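Local coordinates for protein diol-dehydratase (Roseburia inulinivorans, PDB 5I2A) that probably dehydrates 1,2-propanediol by radical chemistry without vitamin B12, as a member of the glycyl radical enzyme family, at residues A[184-189]-A[205-210]; A[482-487]-A[578-583]; A[800-805]-A[829-834]; A[12-17]-A[71-76]. One frame throughout, in Å; residues are numbered along the deposited sequence. Where two conformers were deposited one is given.

Contact 1 (A[184-189]-A[205-210])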
loop_
_atom_site.group_PDB
_atom_site.type_symbol
_atom_site.label_atom_id
_atom_site.label_comp_id
_atom_site.label_asym_id
_atom_site.label_seq_id
_atom_site.Cartn_x
_atom_site.Cartn_y
_atom_site.Cartn_z
ATOM N N GLU A 184 17.555 7.777 19.323
ATOM C CA GLU A 184 18.928 7.431 18.997
ATOM C C GLU A 184 19.009 6.052 18.348
ATOM O O GLU A 184 19.802 5.831 17.448
ATOM C CB GLU A 184 19.823 7.485 20.239
ATOM C CG GLU A 184 21.308 7.650 19.900
ATOM C CD GLU A 184 21.549 8.466 18.620
ATOM O OE1 GLU A 184 21.202 9.673 18.602
ATOM O OE2 GLU A 184 22.075 7.894 17.630
ATOM N N LYS A 185 18.193 5.124 18.821
ATOM C CA LYS A 185 18.090 3.806 18.205
ATOM C C LYS A 185 17.625 3.937 16.746
ATOM O O LYS A 185 18.136 3.275 15.855
ATOM C CB LYS A 185 17.126 2.949 19.015
ATOM C CG LYS A 185 16.913 1.506 18.579
ATOM C CD LYS A 185 16.118 0.803 19.697
ATOM C CE LYS A 185 15.495 -0.519 19.273
ATOM N NZ LYS A 185 14.666 -1.066 20.384
ATOM N N VAL A 186 16.662 4.816 16.521
ATOM C CA VAL A 186 16.149 5.052 15.183
ATOM C C VAL A 186 17.241 5.632 14.288
ATOM O O VAL A 186 17.465 5.148 13.178
ATOM C CB VAL A 186 14.932 5.990 15.222
ATOM C CG1 VAL A 186 14.544 6.463 13.805
ATOM C CG2 VAL A 186 13.767 5.283 15.897
ATOM N N ARG A 187 17.933 6.652 14.788
ATOM C CA ARG A 187 18.990 7.291 14.020
ATOM C C ARG A 187 20.117 6.316 13.715
ATOM O O ARG A 187 20.685 6.345 12.633
ATOM C CB ARG A 187 19.513 8.527 14.757
ATOM C CG ARG A 187 18.453 9.608 14.844
ATOM C CD ARG A 187 19.011 10.994 15.072
ATOM N NE ARG A 187 17.966 12.005 14.924
ATOM C CZ ARG A 187 17.274 12.514 15.938
ATOM N NH1 ARG A 187 17.528 12.106 17.177
ATOM N NH2 ARG A 187 16.344 13.434 15.721
ATOM N N LYS A 188 20.416 5.424 14.649
ATOM C CA LYS A 188 21.423 4.413 14.393
ATOM C C LYS A 188 20.969 3.445 13.287
ATOM O O LYS A 188 21.779 3.027 12.460
ATOM C CB LYS A 188 21.771 3.637 15.650
ATOM C CG LYS A 188 23.079 2.871 15.511
ATOM C CD LYS A 188 24.220 3.614 16.210
ATOM C CE LYS A 188 25.590 3.283 15.616
ATOM N NZ LYS A 188 26.004 4.224 14.534
ATOM N N GLU A 189 19.685 3.098 13.253
ATOM C CA GLU A 189 19.198 2.217 12.186
ATOM C C GLU A 189 19.213 2.942 10.833
ATOM O O GLU A 189 19.491 2.339 9.799
ATOM C CB GLU A 189 17.793 1.703 12.496
ATOM C CG GLU A 189 17.240 0.781 11.430
ATOM C CD GLU A 189 18.053 -0.497 11.296
ATOM O OE1 GLU A 189 18.607 -0.960 12.314
ATOM O OE2 GLU A 189 18.144 -1.029 10.177
ATOM N N CYS A 205 11.032 6.733 5.440
ATOM C CA CYS A 205 9.822 7.466 5.799
ATOM C C CYS A 205 9.278 6.991 7.167
ATOM O O CYS A 205 8.892 7.801 8.000
ATOM C CB CYS A 205 8.743 7.319 4.727
ATOM S SG CYS A 205 7.301 8.400 4.967
ATOM N N PHE A 206 9.236 5.681 7.377
ATOM C CA PHE A 206 8.749 5.115 8.637
ATOM C C PHE A 206 9.637 5.544 9.806
ATOM O O PHE A 206 9.138 5.975 10.840
ATOM C CB PHE A 206 8.681 3.588 8.551
ATOM C CG PHE A 206 8.336 2.922 9.845
ATOM C CD1 PHE A 206 7.065 3.032 10.386
ATOM C CD2 PHE A 206 9.290 2.185 10.533
ATOM C CE1 PHE A 206 6.752 2.418 11.593
ATOM C CE2 PHE A 206 8.979 1.564 11.731
ATOM C CZ PHE A 206 7.711 1.687 12.265
ATOM N N LEU A 207 10.952 5.443 9.627
ATOM C CA LEU A 207 11.893 5.859 10.666
ATOM C C LEU A 207 11.760 7.363 10.973
ATOM O O LEU A 207 11.772 7.746 12.132
ATOM C CB LEU A 207 13.336 5.501 10.274
ATOM C CG LEU A 207 13.632 3.993 10.149
ATOM C CD1 LEU A 207 15.075 3.704 9.756
ATOM C CD2 LEU A 207 13.291 3.254 11.444
ATOM N N GLU A 208 11.610 8.210 9.953
ATOM C CA GLU A 208 11.424 9.643 10.203
ATOM C C GLU A 208 10.128 9.889 10.954
ATOM O O GLU A 208 10.059 10.767 11.806
ATOM C CB GLU A 208 11.400 10.459 8.909
ATOM C CG GLU A 208 12.641 10.347 8.048
ATOM C CD GLU A 208 13.751 11.285 8.464
ATOM O OE1 GLU A 208 13.665 11.887 9.562
ATOM O OE2 GLU A 208 14.713 11.427 7.674
ATOM N N SER A 209 9.099 9.119 10.610
ATOM C CA SER A 209 7.805 9.200 11.281
ATOM C C SER A 209 7.909 8.886 12.773
ATOM O O SER A 209 7.222 9.492 13.587
ATOM C CB SER A 209 6.805 8.242 10.634
ATOM O OG SER A 209 6.524 8.654 9.313
ATOM N N ILE A 210 8.757 7.930 13.123
ATOM C CA ILE A 210 8.977 7.631 14.530
ATOM C C ILE A 210 9.592 8.835 15.253
ATOM O O ILE A 210 9.150 9.198 16.342
ATOM C CB ILE A 210 9.871 6.406 14.719
ATOM C CG1 ILE A 210 9.155 5.146 14.216
ATOM C CG2 ILE A 210 10.274 6.262 16.196
ATOM C CD1 ILE A 210 10.021 3.847 14.276
#
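V186 and L207 mark the nearest approach, 6.3 Å between their CA atoms, of two nearly antiparallel helical segments, 184-189 and 205-210, whose axes come to 9.8 Å at an angle of 160°. V186 supplies both of its methyls to the join. CG1, held anti to the backbone N (chi1 169°), lies 3.5 Å from the carbonyl O of L207 and also meets L207 CB, and the two side chains lie alongside each other, pointing opposite ways. The other methyl, V186 CG2, rests 3.6 Å from CG2 of I210, one turn further along the partner helix. I210 thus divides its branches: CG2 serves the contact, while CG1 sits over the rim of one face of the F206 ring in its own helix. At the other end E189 CG touches CD1 of L207 at 4.0 Å. Beyond CG the chain of E189 bends (chi2 64°), and its carboxylate leaves the apolar seam to form a salt bridge from OE2 to K203, one turn before L207 on the same helix. The pair forms an antiparallel helical hairpin, in which helix 171-190 returns through a short connection as helix 200-233. I535 of helix 534-537 packs against V186, E189 and I210. Across the two segments no hydrogen bond forms; aliphatic groups meet one another and the backbone, so the fit depends on shape and burial, whereas the link from E189 to K203 adds charge pairing close to the turn of the hairpin.

Contact 2 (A[482-487]-A[578-583])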
loop_
_atom_site.group_PDB
_atom_site.type_symbol
_atom_site.label_atom_id
_atom_site.label_comp_id
_atom_site.label_asym_id
_atom_site.label_seq_id
_atom_site.Cartn_x
_atom_site.Cartn_y
_atom_site.Cartn_z
ATOM N N ASN A 482 -31.037 -32.124 4.937
ATOM C CA ASN A 482 -32.230 -32.135 5.768
ATOM C C ASN A 482 -31.923 -32.850 7.083
ATOM O O ASN A 482 -31.490 -33.999 7.081
ATOM C CB ASN A 482 -33.392 -32.815 5.042
ATOM C CG ASN A 482 -34.713 -32.616 5.753
ATOM O OD1 ASN A 482 -34.867 -32.981 6.923
ATOM N ND2 ASN A 482 -35.669 -32.011 5.061
ATOM N N VAL A 483 -32.142 -32.167 8.200
ATOM C CA VAL A 483 -31.713 -32.686 9.497
ATOM C C VAL A 483 -32.424 -33.995 9.864
ATOM O O VAL A 483 -31.878 -34.825 10.593
ATOM C CB VAL A 483 -31.932 -31.637 10.621
ATOM C CG1 VAL A 483 -33.414 -31.415 10.884
ATOM C CG2 VAL A 483 -31.205 -32.048 11.887
ATOM N N GLU A 484 -33.626 -34.189 9.332
ATOM C CA GLU A 484 -34.385 -35.407 9.599
ATOM C C GLU A 484 -33.920 -36.583 8.754
ATOM O O GLU A 484 -34.351 -37.712 8.979
ATOM C CB GLU A 484 -35.874 -35.162 9.373
ATOM C CG GLU A 484 -36.443 -34.182 10.352
ATOM C CD GLU A 484 -37.918 -33.964 10.163
ATOM O OE1 GLU A 484 -38.314 -32.829 9.817
ATOM O OE2 GLU A 484 -38.681 -34.922 10.379
ATOM N N SER A 485 -33.027 -36.329 7.801
ATOM C CA SER A 485 -32.468 -37.412 6.996
ATOM C C SER A 485 -31.226 -38.048 7.631
ATOM O O SER A 485 -30.790 -39.111 7.205
ATOM C CB SER A 485 -32.121 -36.912 5.591
ATOM O OG SER A 485 -30.946 -36.112 5.600
ATOM N N PHE A 486 -30.646 -37.404 8.641
ATOM C CA PHE A 486 -29.443 -37.953 9.276
ATOM C C PHE A 486 -29.755 -39.269 9.971
ATOM O O PHE A 486 -30.723 -39.360 10.718
ATOM C CB PHE A 486 -28.852 -36.956 10.274
ATOM C CG PHE A 486 -28.316 -35.704 9.633
ATOM C CD1 PHE A 486 -27.641 -35.763 8.422
ATOM C CD2 PHE A 486 -28.490 -34.476 10.233
ATOM C CE1 PHE A 486 -27.151 -34.615 7.821
ATOM C CE2 PHE A 486 -28.003 -33.319 9.629
ATOM C CZ PHE A 486 -27.337 -33.397 8.417
ATOM N N GLN A 487 -28.930 -40.283 9.732
ATOM C CA GLN A 487 -29.213 -41.630 10.229
ATOM C C GLN A 487 -28.494 -41.953 11.529
ATOM O O GLN A 487 -28.791 -42.957 12.171
ATOM C CB GLN A 487 -28.833 -42.678 9.178
ATOM C CG GLN A 487 -29.550 -42.525 7.844
ATOM C CD GLN A 487 -31.023 -42.886 7.914
ATOM O OE1 GLN A 487 -31.389 -43.943 8.428
ATOM N NE2 GLN A 487 -31.874 -42.008 7.396
ATOM N N ILE A 578 -37.510 -38.832 21.505
ATOM C CA ILE A 578 -37.966 -37.668 20.760
ATOM C C ILE A 578 -37.603 -37.909 19.304
ATOM O O ILE A 578 -36.572 -38.516 19.033
ATOM C CB ILE A 578 -37.310 -36.367 21.280
ATOM C CG1 ILE A 578 -37.597 -36.194 22.769
ATOM C CG2 ILE A 578 -37.833 -35.160 20.539
ATOM C CD1 ILE A 578 -36.820 -35.063 23.418
ATOM N N THR A 579 -38.440 -37.484 18.362
ATOM C CA THR A 579 -38.017 -37.564 16.969
ATOM C C THR A 579 -37.258 -36.299 16.630
ATOM O O THR A 579 -37.443 -35.264 17.271
ATOM C CB THR A 579 -39.189 -37.733 15.975
ATOM O OG1 THR A 579 -39.895 -36.492 15.840
ATOM C CG2 THR A 579 -40.137 -38.842 16.435
ATOM N N MET A 580 -36.410 -36.382 15.616
ATOM C CA MET A 580 -35.661 -35.221 15.171
ATOM C C MET A 580 -36.621 -34.097 14.795
ATOM O O MET A 580 -36.362 -32.929 15.073
ATOM C CB MET A 580 -34.758 -35.586 13.995
ATOM C CG MET A 580 -33.836 -34.458 13.566
ATOM S SD MET A 580 -32.718 -33.939 14.881
ATOM C CE MET A 580 -31.409 -35.149 14.725
ATOM N N GLY A 581 -37.745 -34.463 14.185
ATOM C CA GLY A 581 -38.725 -33.485 13.756
ATOM C C GLY A 581 -39.387 -32.764 14.910
ATOM O O GLY A 581 -39.656 -31.567 14.826
ATOM N N GLU A 582 -39.670 -33.499 15.982
ATOM C CA GLU A 582 -40.225 -32.904 17.196
ATOM C C GLU A 582 -39.275 -31.892 17.814
ATOM O O GLU A 582 -39.679 -30.796 18.208
ATOM C CB GLU A 582 -40.529 -33.972 18.239
ATOM C CG GLU A 582 -41.721 -34.835 17.939
ATOM C CD GLU A 582 -42.019 -35.772 19.088
ATOM O OE1 GLU A 582 -43.050 -35.560 19.754
ATOM O OE2 GLU A 582 -41.211 -36.701 19.328
ATOM N N LEU A 583 -38.014 -32.290 17.916
ATOM C CA LEU A 583 -36.989 -31.440 18.490
ATOM C C LEU A 583 -36.886 -30.171 17.664
ATOM O O LEU A 583 -36.933 -29.077 18.206
ATOM C CB LEU A 583 -35.639 -32.165 18.554
ATOM C CG LEU A 583 -34.525 -31.366 19.237
ATOM C CD1 LEU A 583 -34.988 -30.868 20.617
ATOM C CD2 LEU A 583 -33.243 -32.195 19.356
HETATM O O HOH W 1 -38.126 -36.870 12.507
#
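In the conformer considered, one of two, M580 turns its side chain into the buried half of the contact, where V483 receives it. The first torsion of M580 (chi1 -174°) swings CG away from the backbone N and brings it to 3.6 Å from the carbonyl O of V483. Bends at the next two torsions then carry SD, in this conformer, to 3.9 Å from V483 CG2. The packing continues beyond the two segments: F492 of helix 489-521 touches both V483 and M580, and F466, V572 and F573 add further walls around the methionine. M580 is the first residue of helix 580-588, whose start is closed by a capping box: E582 N donates to T579 OG1 at 3.0 Å, and T579 N donates almost straight (169°) to the anti lone pair of E582 OE2. A salt bridge from E582 OE1 to R642 gives that carboxylate a second tie. On the facing loop an Asx turn, in which E484 N donates to N482 OD1, leads into the turn that presents V483 and E484. The exposed side of the contact is looser and wetter. There E484 runs out extended beyond CG, and its OE2 lies 3.7 Å from CA of G581, a residue with no side chain to keep the carboxylate off. No direct hydrogen bond joins them; instead a water donates to E484 OE2 at 2.9 Å and accepts from G581 N at 3.0 Å. Through this water the carboxylate faces the N-H of G581 at the helix start, where the helix dipole would probably attract it.

Contact 3 (A[800-805]-A[829-834])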
loop_
_atom_site.group_PDB
_atom_site.type_symbol
_atom_site.label_atom_id
_atom_site.label_comp_id
_atom_site.label_asym_id
_atom_site.label_seq_id
_atom_site.Cartn_x
_atom_site.Cartn_y
_atom_site.Cartn_z
ATOM N N ASP A 800 -30.893 -6.201 45.425
ATOM C CA ASP A 800 -31.109 -4.901 46.063
ATOM C C ASP A 800 -30.468 -3.760 45.260
ATOM O O ASP A 800 -31.006 -2.653 45.213
ATOM C CB ASP A 800 -30.567 -4.879 47.496
ATOM C CG ASP A 800 -31.182 -3.750 48.333
ATOM O OD1 ASP A 800 -32.393 -3.523 48.202
ATOM O OD2 ASP A 800 -30.466 -3.086 49.104
ATOM N N ALA A 801 -29.319 -4.025 44.641
ATOM C CA ALA A 801 -28.637 -3.012 43.836
ATOM C C ALA A 801 -29.430 -2.709 42.561
ATOM O O ALA A 801 -29.371 -1.599 42.034
ATOM C CB ALA A 801 -27.216 -3.456 43.489
ATOM N N GLN A 802 -30.187 -3.691 42.084
ATOM C CA GLN A 802 -31.107 -3.459 40.985
ATOM C C GLN A 802 -32.272 -2.588 41.414
ATOM O O GLN A 802 -32.636 -1.662 40.705
ATOM C CB GLN A 802 -31.643 -4.772 40.423
ATOM C CG GLN A 802 -30.685 -5.480 39.489
ATOM C CD GLN A 802 -31.365 -6.574 38.685
ATOM O OE1 GLN A 802 -32.199 -7.309 39.206
ATOM N NE2 GLN A 802 -31.020 -6.677 37.401
ATOM N N ALA A 803 -32.842 -2.887 42.579
ATOM C CA ALA A 803 -34.013 -2.171 43.076
ATOM C C ALA A 803 -33.675 -0.766 43.568
ATOM O O ALA A 803 -34.467 0.157 43.411
ATOM C CB ALA A 803 -34.682 -2.971 44.194
ATOM N N HIS A 804 -32.501 -0.608 44.167
ATOM C CA HIS A 804 -32.096 0.668 44.740
ATOM C C HIS A 804 -30.650 0.983 44.404
ATOM O O HIS A 804 -29.792 0.904 45.277
ATOM C CB HIS A 804 -32.279 0.657 46.264
ATOM C CG HIS A 804 -33.635 0.205 46.705
ATOM N ND1 HIS A 804 -34.734 1.040 46.705
ATOM C CD2 HIS A 804 -34.076 -0.998 47.141
ATOM C CE1 HIS A 804 -35.792 0.368 47.119
ATOM N NE2 HIS A 804 -35.420 -0.870 47.394
ATOM N N PRO A 805 -30.375 1.354 43.141
ATOM C CA PRO A 805 -28.985 1.588 42.726
ATOM C C PRO A 805 -28.287 2.694 43.507
ATOM O O PRO A 805 -27.062 2.680 43.639
ATOM C CB PRO A 805 -29.111 1.967 41.237
ATOM C CG PRO A 805 -30.546 2.402 41.055
ATOM C CD PRO A 805 -31.331 1.550 42.038
ATOM N N LEU A 829 -27.637 -7.356 31.206
ATOM C CA LEU A 829 -26.316 -7.841 31.613
ATOM C C LEU A 829 -26.295 -8.134 33.117
ATOM O O LEU A 829 -25.769 -9.151 33.548
ATOM C CB LEU A 829 -25.228 -6.834 31.235
ATOM C CG LEU A 829 -23.797 -7.196 31.648
ATOM C CD1 LEU A 829 -23.396 -8.573 31.140
ATOM C CD2 LEU A 829 -22.849 -6.143 31.122
ATOM N N GLN A 830 -26.880 -7.238 33.908
ATOM C CA GLN A 830 -27.045 -7.490 35.341
ATOM C C GLN A 830 -27.748 -8.816 35.593
ATOM O O GLN A 830 -27.317 -9.597 36.430
ATOM C CB GLN A 830 -27.845 -6.374 36.008
ATOM C CG GLN A 830 -27.156 -5.019 36.094
ATOM C CD GLN A 830 -28.058 -3.994 36.769
ATOM O OE1 GLN A 830 -29.263 -4.203 36.858
ATOM N NE2 GLN A 830 -27.485 -2.891 37.236
ATOM N N ASP A 831 -28.835 -9.067 34.866
ATOM C CA ASP A 831 -29.567 -10.322 35.033
ATOM C C ASP A 831 -28.704 -11.538 34.699
ATOM O O ASP A 831 -28.820 -12.568 35.347
ATOM C CB ASP A 831 -30.826 -10.355 34.164
ATOM C CG ASP A 831 -31.912 -9.395 34.650
ATOM O OD1 ASP A 831 -31.804 -8.860 35.776
ATOM O OD2 ASP A 831 -32.888 -9.205 33.899
ATOM N N ASP A 832 -27.866 -11.423 33.669
ATOM C CA ASP A 832 -26.997 -12.531 33.300
ATOM C C ASP A 832 -26.048 -12.849 34.455
ATOM O O ASP A 832 -25.836 -14.000 34.802
ATOM C CB ASP A 832 -26.201 -12.223 32.025
ATOM C CG ASP A 832 -25.517 -13.465 31.457
ATOM O OD1 ASP A 832 -26.208 -14.477 31.254
ATOM O OD2 ASP A 832 -24.294 -13.436 31.222
ATOM N N ILE A 833 -25.488 -11.803 35.048
ATOM C CA ILE A 833 -24.536 -11.952 36.138
ATOM C C ILE A 833 -25.225 -12.548 37.368
ATOM O O ILE A 833 -24.686 -13.440 38.023
ATOM C CB ILE A 833 -23.877 -10.595 36.459
ATOM C CG1 ILE A 833 -23.023 -10.154 35.257
ATOM C CG2 ILE A 833 -23.041 -10.674 37.742
ATOM C CD1 ILE A 833 -22.352 -8.808 35.397
ATOM N N ILE A 834 -26.446 -12.094 37.635
ATOM C CA ILE A 834 -27.206 -12.578 38.781
ATOM C C ILE A 834 -27.556 -14.061 38.682
ATOM O O ILE A 834 -27.483 -14.775 39.672
ATOM C CB ILE A 834 -28.503 -11.744 38.970
ATOM C CG1 ILE A 834 -28.146 -10.348 39.494
ATOM C CG2 ILE A 834 -29.452 -12.439 39.924
ATOM C CD1 ILE A 834 -29.290 -9.324 39.419
HETATM O O HOH W 2 -28.919 -1.053 39.011
#
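Q802 reaches from helix 795-803 toward Q830, D831 and I834, and nearly every atom of its side chain beyond CB has a partner there. CB points at the other helix, and the first torsion sets CG anti to the carbonyl carbon (chi1 -79°), where CG lies 3.3 Å from Q830 OE1. From CG the chain runs extended. CD comes to 3.5 Å from the CD1 methyl of I834, which approaches from the opposite direction, and OE1 touches the same methyl. NE2, at the tip, spends both its N-H groups. One donates to D831 OD1 at 2.8 Å, meeting that oxygen nearly end-on to its C-O bond; the other donates to Q830 OE1 at 3.1 Å. Each acceptor lies close to the plane of the Q802 amide, which fixes the rotation of the group, although the carboxylate of D831 is turned 76° against it. In sequence the two helices bracket strands 812-814 and 819-821, with G817, the predicted site of the glycyl radical, between those strands. With the amide gone, as in an alanine here, D831 OD1 and Q830 OE1 would probably lose this donor, and I834 CD1 one of the groups packed on it. The amide of Q830 is itself secured in a second shell: its NE2 donates to the backbone O of F822, and Q830 NE2 also donates to a water 2.9 Å away, which in turn donates to A801 O. D831 OD2, for its part, forms a salt bridge with K827 one turn earlier.

Contact 4 (A[12-17]-A[71-76])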
loop_
_atom_site.group_PDB
_atom_site.type_symbol
_atom_site.label_atom_id
_atom_site.label_comp_id
_atom_site.label_asym_id
_atom_site.label_seq_id
_atom_site.Cartn_x
_atom_site.Cartn_y
_atom_site.Cartn_z
ATOM N N SER A 12 -3.742 7.334 51.400
ATOM C CA SER A 12 -3.850 8.789 51.501
ATOM C C SER A 12 -5.285 9.289 51.315
ATOM O O SER A 12 -6.064 8.704 50.558
ATOM C CB SER A 12 -2.939 9.454 50.472
ATOM O OG SER A 12 -3.227 10.836 50.347
ATOM N N ASP A 13 -5.619 10.387 51.991
ATOM C CA ASP A 13 -6.971 10.937 51.929
ATOM C C ASP A 13 -7.242 11.581 50.569
ATOM O O ASP A 13 -8.390 11.851 50.217
ATOM C CB ASP A 13 -7.205 11.955 53.063
ATOM C CG ASP A 13 -6.329 13.200 52.943
ATOM O OD1 ASP A 13 -5.143 13.083 52.565
ATOM O OD2 ASP A 13 -6.833 14.304 53.232
ATOM N N ARG A 14 -6.178 11.818 49.809
ATOM C CA ARG A 14 -6.298 12.345 48.445
ATOM C C ARG A 14 -7.113 11.417 47.536
ATOM O O ARG A 14 -7.895 11.873 46.710
ATOM C CB ARG A 14 -4.900 12.552 47.840
ATOM C CG ARG A 14 -4.871 13.184 46.448
ATOM C CD ARG A 14 -3.499 12.999 45.802
ATOM N NE ARG A 14 -2.408 13.280 46.734
ATOM C CZ ARG A 14 -1.791 14.451 46.839
ATOM N NH1 ARG A 14 -2.141 15.466 46.061
ATOM N NH2 ARG A 14 -0.819 14.611 47.723
ATOM N N ILE A 15 -6.925 10.113 47.709
ATOM C CA ILE A 15 -7.431 9.130 46.753
ATOM C C ILE A 15 -8.948 9.189 46.566
ATOM O O ILE A 15 -9.432 9.267 45.449
ATOM C CB ILE A 15 -7.017 7.697 47.166
ATOM C CG1 ILE A 15 -5.496 7.614 47.298
ATOM C CG2 ILE A 15 -7.548 6.664 46.171
ATOM C CD1 ILE A 15 -4.713 8.269 46.158
ATOM N N LYS A 16 -9.700 9.176 47.655
ATOM C CA LYS A 16 -11.153 9.226 47.544
ATOM C C LYS A 16 -11.630 10.502 46.852
ATOM O O LYS A 16 -12.620 10.486 46.114
ATOM C CB LYS A 16 -11.810 9.110 48.923
ATOM C CG LYS A 16 -13.329 9.195 48.868
ATOM C CD LYS A 16 -13.958 8.859 50.214
ATOM C CE LYS A 16 -15.438 8.549 50.057
ATOM N NZ LYS A 16 -16.200 9.733 49.593
ATOM N N ARG A 17 -10.930 11.607 47.074
ATOM C CA ARG A 17 -11.323 12.847 46.415
ATOM C C ARG A 17 -11.017 12.781 44.913
ATOM O O ARG A 17 -11.795 13.272 44.097
ATOM C CB ARG A 17 -10.638 14.055 47.068
ATOM C CG ARG A 17 -11.014 14.228 48.573
ATOM C CD ARG A 17 -10.628 15.610 49.102
ATOM N NE ARG A 17 -9.185 15.772 49.195
ATOM C CZ ARG A 17 -8.463 15.442 50.261
ATOM N NH1 ARG A 17 -9.057 14.940 51.333
ATOM N NH2 ARG A 17 -7.149 15.620 50.262
ATOM N N GLU A 71 -5.567 18.060 42.776
ATOM C CA GLU A 71 -4.781 17.172 43.634
ATOM C C GLU A 71 -4.029 16.056 42.906
ATOM O O GLU A 71 -3.378 15.238 43.550
ATOM C CB GLU A 71 -5.673 16.544 44.717
ATOM C CG GLU A 71 -6.307 17.563 45.668
ATOM C CD GLU A 71 -6.890 16.917 46.911
ATOM O OE1 GLU A 71 -6.118 16.595 47.829
ATOM O OE2 GLU A 71 -8.115 16.720 46.962
ATOM N N GLU A 72 -4.108 16.016 41.577
ATOM C CA GLU A 72 -3.367 14.998 40.834
ATOM C C GLU A 72 -1.877 15.086 41.137
ATOM O O GLU A 72 -1.319 16.175 41.199
ATOM C CB GLU A 72 -3.609 15.136 39.323
ATOM C CG GLU A 72 -4.890 14.484 38.847
ATOM C CD GLU A 72 -5.015 14.463 37.328
ATOM O OE1 GLU A 72 -4.440 15.360 36.672
ATOM O OE2 GLU A 72 -5.705 13.561 36.804
ATOM N N LEU A 73 -1.245 13.941 41.369
ATOM C CA LEU A 73 0.212 13.888 41.428
ATOM C C LEU A 73 0.768 13.444 40.069
ATOM O O LEU A 73 1.756 13.992 39.580
ATOM C CB LEU A 73 0.684 12.943 42.528
ATOM C CG LEU A 73 0.355 13.349 43.979
ATOM C CD1 LEU A 73 0.782 12.257 44.944
ATOM C CD2 LEU A 73 1.027 14.674 44.345
ATOM N N ILE A 74 0.134 12.428 39.489
ATOM C CA ILE A 74 0.426 11.973 38.129
ATOM C C ILE A 74 -0.543 12.665 37.194
ATOM O O ILE A 74 -1.759 12.597 37.399
ATOM C CB ILE A 74 0.282 10.436 37.985
ATOM C CG1 ILE A 74 1.180 9.723 38.990
ATOM C CG2 ILE A 74 0.574 9.980 36.535
ATOM C CD1 ILE A 74 2.666 9.992 38.805
ATOM N N VAL A 75 -0.023 13.355 36.192
ATOM C CA VAL A 75 -0.879 14.153 35.320
ATOM C C VAL A 75 -0.913 13.622 33.885
ATOM O O VAL A 75 -0.033 12.866 33.460
ATOM C CB VAL A 75 -0.431 15.634 35.310
ATOM C CG1 VAL A 75 -0.363 16.159 36.754
ATOM C CG2 VAL A 75 0.924 15.788 34.629
ATOM N N GLY A 76 -1.935 14.035 33.152
ATOM C CA GLY A 76 -2.146 13.587 31.790
ATOM C C GLY A 76 -3.602 13.199 31.623
ATOM O O GLY A 76 -4.052 12.181 32.130
#
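R14 and R17 carry the contact of 12-17 with E71 and L73, and the residues before them prepare it. S12 accepts from R14 N through OG, a capping bond ahead of helix 14-22. D13, in the one of its two conformers considered, accepts through OD2 from R17 NH1 at 3.0 Å; the oxygen lies in the guanidinium plane, whereas the nitrogen comes to it from well above the carboxylate plane. R14 is extended through chi1 and chi2, then folds at chi3 (-44°). Its NH1 donates to the backbone O of E71 at 2.8 Å, while the branched end of L73 covers one guanidinium face, its CG 3.7 Å above the centre. The segments join the N-terminal helix to the loop after helix 49-63, and R14 ties both to two further helices: NH2 pairs with E243 of helix 238-253 and NE with E314 of helix 309-323. Replacing R14 by methionine would probably leave these two carboxylates without this cation and the O of E71 without this side-chain donor. One turn on, the exposed R17 links D13 and E71 in a salt-bridge network and grips E71 side-on. NE meets OE2 at 2.7 Å and NH2 meets OE1 at 2.8 Å, both nearly straight and both on syn lone pairs, with the two groups only 3° from coplanar.

In the fold
Contact 1 is the buried one of the four; contacts 2, 3 and 4 are each partly buried, with side chains that reach the surface. No two share a helix. Contacts 1 and 3 each pair two helices, but the first does so through aliphatic groups and the second through a polar glutamine. Contacts 2 and 4 set a loop against the start of a helix: in the first by sulfur packing and a water, in the second by charge. Contacts 1 and 2 stand on opposite sides of the chain's centre, 64 Å apart between centres. Contacts 3 and 4 are about 14 Å apart between nearest atoms; contact 4 holds the N-terminal helix 14-22 to a later loop, and contact 3 pairs two helices near the C-terminus.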